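Local coordinates for protein alpha-Amylase (PDB 2B5D) that acts as a carbohydrate-active enzyme of glycoside hydrolase family 57, with a core of mainly parallel strands flanked by helices, at residues E32-T35 and E36-P40; A350-F353 and G354-F358. One frame throughout, in Å; residues are numbered along the deposited sequence.

Contact 1. Residues E32-T35 and E36-P40; sequences EAIT and ETYIP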
loop_
_atom_site.group_PDB
_atom_site.type_symbol
_atom_site.label_atom_id
_atom_site.label_comp_id
_atom_site.label_asym_id
_atom_site.label_seq_id
_atom_site.Cartn_x
_atom_site.Cartn_y
_atom_site.Cartn_z
ATOM N N GLU A 32 22.343 16.857 -4.399
ATOM C CA GLU A 32 23.138 16.025 -5.295
ATOM C C GLU A 32 23.331 16.683 -6.672
ATOM O O GLU A 32 24.448 16.710 -7.190
ATOM C CB GLU A 32 22.490 14.647 -5.459
ATOM C CG GLU A 32 22.468 13.759 -4.198
ATOM C CD GLU A 32 21.426 12.613 -4.273
ATOM O OE1 GLU A 32 21.500 11.681 -3.433
ATOM O OE2 GLU A 32 20.542 12.640 -5.169
ATOM N N ALA A 33 22.249 17.232 -7.256
ATOM C CA ALA A 33 22.367 17.993 -8.528
ATOM C C ALA A 33 23.352 19.153 -8.441
ATOM O O ALA A 33 24.159 19.332 -9.335
ATOM C CB ALA A 33 21.037 18.452 -9.013
ATOM N N ILE A 34 23.332 19.900 -7.341
ATOM C CA ILE A 34 24.277 21.024 -7.154
ATOM C C ILE A 34 25.707 20.506 -7.059
ATOM O O ILE A 34 26.633 21.053 -7.665
ATOM C CB ILE A 34 23.944 21.882 -5.886
ATOM C CG1 ILE A 34 22.532 22.448 -5.959
ATOM C CG2 ILE A 34 24.893 23.032 -5.757
ATOM C CD1 ILE A 34 22.147 23.334 -4.772
ATOM N N THR A 35 25.873 19.422 -6.303
ATOM C CA THR A 35 27.196 18.874 -6.002
ATOM C C THR A 35 27.770 18.160 -7.205
ATOM O O THR A 35 28.916 18.399 -7.577
ATOM C CB THR A 35 27.149 17.938 -4.754
ATOM O OG1 THR A 35 26.748 18.703 -3.613
ATOM C CG2 THR A 35 28.509 17.302 -4.466
ATOM N N GLU A 36 26.957 17.302 -7.818
ATOM C CA GLU A 36 27.398 16.436 -8.914
ATOM C C GLU A 36 27.438 17.123 -10.275
ATOM O O GLU A 36 28.287 16.796 -11.115
ATOM C CB GLU A 36 26.477 15.219 -9.018
ATOM C CG GLU A 36 26.260 14.437 -7.715
ATOM C CD GLU A 36 27.164 13.214 -7.557
ATOM O OE1 GLU A 36 26.830 12.373 -6.675
ATOM O OE2 GLU A 36 28.184 13.081 -8.299
ATOM N N THR A 37 26.515 18.057 -10.516
ATOM C CA THR A 37 26.384 18.662 -11.849
ATOM C C THR A 37 26.604 20.162 -11.915
ATOM O O THR A 37 27.479 20.591 -12.616
ATOM C CB THR A 37 25.039 18.269 -12.518
ATOM O OG1 THR A 37 24.899 16.849 -12.496
ATOM C CG2 THR A 37 24.991 18.741 -13.971
ATOM N N TYR A 38 25.827 20.967 -11.190
ATOM C CA TYR A 38 25.880 22.422 -11.413
ATOM C C TYR A 38 27.209 23.114 -11.045
ATOM O O TYR A 38 27.717 23.955 -11.812
ATOM C CB TYR A 38 24.695 23.145 -10.772
ATOM C CG TYR A 38 23.373 22.481 -11.017
ATOM C CD1 TYR A 38 23.051 21.952 -12.259
ATOM C CD2 TYR A 38 22.443 22.381 -10.005
ATOM C CE1 TYR A 38 21.834 21.329 -12.478
ATOM C CE2 TYR A 38 21.218 21.771 -10.216
ATOM C CZ TYR A 38 20.926 21.235 -11.455
ATOM O OH TYR A 38 19.694 20.607 -11.646
ATOM N N ILE A 39 27.787 22.771 -9.897
ATOM C CA ILE A 39 29.086 23.373 -9.520
ATOM C C ILE A 39 30.272 22.831 -10.352
ATOM O O ILE A 39 31.125 23.602 -10.766
ATOM C CB ILE A 39 29.331 23.324 -7.964
ATOM C CG1 ILE A 39 28.455 24.364 -7.253
ATOM C CG2 ILE A 39 30.825 23.510 -7.603
ATOM C CD1 ILE A 39 28.319 24.157 -5.708
ATOM N N PRO A 40 30.344 21.502 -10.581
ATOM C CA PRO A 40 31.367 20.981 -11.501
ATOM C C PRO A 40 31.300 21.567 -12.932
ATOM O O PRO A 40 32.325 21.655 -13.581
ATOM C CB PRO A 40 31.075 19.478 -11.540
ATOM C CG PRO A 40 30.417 19.187 -10.254
ATOM C CD PRO A 40 29.570 20.413 -9.970
#
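The carbonyl oxygen of Ala33 is gripped by two successive backbone N-H groups of the next turn. Tyr38 N reaches Ala33 O at 3.0 Å in the carbonyl plane with a nearly straight bond, whereas Thr37 N, 2.9 Å from Ala33 O, stands 36° out of that plane and makes a more bent bond. This double acceptance marks the change from alpha-helical to wider, pi-type spacing. Before it, Glu36 N binds Glu32 O at 2.7 Å; after it, Ile39 N binds Ile34 O, five residues back.

The Tyr38 ring folds back over the same carbonyl. With CG beside its own backbone N (chi1 -45°), the ring brings one face over Ala33 O, which sits off-centre toward the rim. Its CE2 lies 3.5 Å from Ala33 CB, and CD2 runs past CG1 of Ile34, the two side chains crossing at about a right angle. The other branch of Ile34 turns to its neighbour, CG2 meeting Ile39 CD1 at 3.6 Å. Ile39 then continues onto Ile113 and Phe117 of helix 97-119. The first torsion of Glu36 (chi1 -52°) sets its CG 3.0 Å from Glu32 O, and a bend at chi2 turns the carboxylate. The charged groups of Glu32 and Glu36 are not in contact; that of Glu32 forms a salt bridge with Arg28.

Pro40, which has no N-H to offer, kinks the helix here. Its CG and CD methylenes approach Thr35 O instead, CG at 3.2 Å. The hydroxyl of Thr35 bonds to Phe31 O and Tyr74. Ala33 O is thus satisfied by two N-H groups while the Tyr38 face covers it, and the backbone pairing has shifted from four-residue to five-residue steps just ahead of the proline.

Contact 2. Residues A350-F353 and G354-F358; sequences AELF and GHWWF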
loop_
_atom_site.group_PDB
_atom_site.type_symbol
_atom_site.label_atom_id
_atom_site.label_comp_id
_atom_site.label_asym_id
_atom_site.label_seq_id
_atom_site.Cartn_x
_atom_site.Cartn_y
_atom_site.Cartn_z
ATOM N N ALA A 350 20.803 17.537 -18.190
ATOM C CA ALA A 350 22.049 17.964 -17.517
ATOM C C ALA A 350 22.650 16.964 -16.512
ATOM O O ALA A 350 23.884 16.845 -16.410
ATOM C CB ALA A 350 21.864 19.306 -16.842
ATOM N N GLU A 351 21.776 16.275 -15.771
ATOM C CA GLU A 351 22.174 15.385 -14.674
ATOM C C GLU A 351 22.823 14.112 -15.176
ATOM O O GLU A 351 23.499 13.409 -14.398
ATOM C CB GLU A 351 20.987 15.008 -13.777
ATOM C CG GLU A 351 19.659 14.716 -14.519
ATOM C CD GLU A 351 18.708 15.935 -14.458
ATOM O OE1 GLU A 351 17.561 15.790 -13.935
ATOM O OE2 GLU A 351 19.129 17.043 -14.906
ATOM N N LEU A 352 22.597 13.807 -16.463
ATOM C CA LEU A 352 23.334 12.769 -17.134
ATOM C C LEU A 352 24.841 13.061 -17.018
ATOM O O LEU A 352 25.630 12.132 -17.018
ATOM C CB LEU A 352 22.906 12.599 -18.604
ATOM C CG LEU A 352 21.496 12.126 -19.068
ATOM C CD1 LEU A 352 21.427 11.906 -20.601
ATOM C CD2 LEU A 352 20.921 10.895 -18.336
ATOM N N PHE A 353 25.245 14.328 -16.884
ATOM C CA PHE A 353 26.680 14.647 -16.826
ATOM C C PHE A 353 27.099 14.999 -15.415
ATOM O O PHE A 353 26.840 16.103 -14.917
ATOM C CB PHE A 353 27.092 15.745 -17.851
ATOM C CG PHE A 353 26.853 15.347 -19.290
ATOM C CD1 PHE A 353 25.660 15.698 -19.941
ATOM C CD2 PHE A 353 27.784 14.568 -19.980
ATOM C CE1 PHE A 353 25.406 15.295 -21.269
ATOM C CE2 PHE A 353 27.546 14.161 -21.312
ATOM C CZ PHE A 353 26.349 14.529 -21.953
ATOM N N GLY A 354 27.760 14.054 -14.759
ATOM C CA GLY A 354 28.238 14.284 -13.398
ATOM C C GLY A 354 27.396 13.570 -12.353
ATOM O O GLY A 354 27.911 13.210 -11.292
ATOM N N HIS A 355 26.116 13.352 -12.635
ATOM C CA HIS A 355 25.268 12.705 -11.660
ATOM C C HIS A 355 24.985 11.240 -11.971
ATOM O O HIS A 355 25.425 10.375 -11.222
ATOM C CB HIS A 355 24.010 13.518 -11.330
ATOM C CG HIS A 355 23.178 12.913 -10.238
ATOM N ND1 HIS A 355 23.649 12.744 -8.949
ATOM C CD2 HIS A 355 21.926 12.395 -10.257
ATOM C CE1 HIS A 355 22.713 12.159 -8.221
ATOM N NE2 HIS A 355 21.662 11.933 -8.993
ATOM N N TRP A 356 24.266 10.941 -13.049
ATOM C CA TRP A 356 24.151 9.548 -13.500
ATOM C C TRP A 356 25.511 8.974 -13.896
ATOM O O TRP A 356 25.841 7.839 -13.550
ATOM C CB TRP A 356 23.162 9.434 -14.663
ATOM C CG TRP A 356 21.794 9.614 -14.164
ATOM C CD1 TRP A 356 21.003 10.735 -14.271
ATOM C CD2 TRP A 356 21.056 8.664 -13.374
ATOM N NE1 TRP A 356 19.800 10.525 -13.617
ATOM C CE2 TRP A 356 19.804 9.264 -13.060
ATOM C CE3 TRP A 356 21.329 7.356 -12.909
ATOM C CZ2 TRP A 356 18.824 8.596 -12.306
ATOM C CZ3 TRP A 356 20.360 6.694 -12.168
ATOM C CH2 TRP A 356 19.117 7.316 -11.874
ATOM N N TRP A 357 26.290 9.796 -14.591
ATOM C CA TRP A 357 27.607 9.477 -15.058
ATOM C C TRP A 357 28.578 10.416 -14.376
ATOM O O TRP A 357 28.658 11.592 -14.715
ATOM C CB TRP A 357 27.646 9.709 -16.561
ATOM C CG TRP A 357 28.884 9.282 -17.275
ATOM C CD1 TRP A 357 29.768 8.306 -16.904
ATOM C CD2 TRP A 357 29.335 9.772 -18.533
ATOM N NE1 TRP A 357 30.759 8.177 -17.839
ATOM C CE2 TRP A 357 30.521 9.064 -18.856
ATOM C CE3 TRP A 357 28.861 10.749 -19.424
ATOM C CZ2 TRP A 357 31.233 9.303 -20.033
ATOM C CZ3 TRP A 357 29.571 10.980 -20.584
ATOM C CH2 TRP A 357 30.736 10.265 -20.879
ATOM N N PHE A 358 29.336 9.883 -13.433
ATOM C CA PHE A 358 30.202 10.686 -12.558
ATOM C C PHE A 358 31.242 11.487 -13.347
ATOM O O PHE A 358 31.565 12.616 -12.999
ATOM C CB PHE A 358 30.876 9.736 -11.539
ATOM C CG PHE A 358 31.930 10.377 -10.678
ATOM C CD1 PHE A 358 31.613 11.395 -9.792
ATOM C CD2 PHE A 358 33.242 9.924 -10.728
ATOM C CE1 PHE A 358 32.589 11.961 -8.978
ATOM C CE2 PHE A 358 34.227 10.480 -9.926
ATOM C CZ PHE A 358 33.905 11.490 -9.043
#
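Trp357 folds back on the preceding turn, starting at CB, which lies 3.2 Å from Leu352 O. That oxygen also takes a long, weak bond from Trp357 N. With CG anti to the backbone N (chi1 -173°), the indole runs on toward Phe353 and presents its edge: CE3 is 4.0 Å from Phe353 CD2, and at the far rim CZ3 comes to 3.8 Å from Phe353 CE2. Phe353 CE2 lies close to the indole plane. Both aromatics are buried, Tyr258 meeting Trp357 and Trp246 meeting Phe353, each edge-to-face.

One residue earlier, the Trp356 indole slants past Leu352, and Leu352 CD2 lies 4.1 Å from Trp356 CD1. Backbone bonding is carried chiefly by Glu351 O, which accepts Trp356 N at 2.9 Å and a weak, bent bond from His355 N. Gly354 has positive phi (105°), where a side chain would jam against Phe353 O.

This is a weakly bonded helical turn with one pi-type turn, defined by the sound bond from Trp356 N to Glu351 O; it comes directly after parallel strand 343-349 of the central sheet of this family 57 fold and lies against helix 27-47.

In the fold
From the N terminus, strand 3-11 leads through a loop to helix 27-47, where contact 1 is made within consecutive turns. Some three hundred residues later strand 343-349, a parallel neighbour of strand 3-11, runs into the turn of contact 2, after which helix 360-373 follows. Each contact is local and closes no long loop; they lie in series, neither nested nor crossed. Yet the centres of contact 1 and contact 2 are about 9 Å apart, and the two touch directly. Thr37 OG1 probably hydrogen-bonds to Phe353 O, and His355 packs against Glu36. Helix 27-47 is thereby tied to the segment leaving the adjacent strand, past the C-terminal end of strand 343-349.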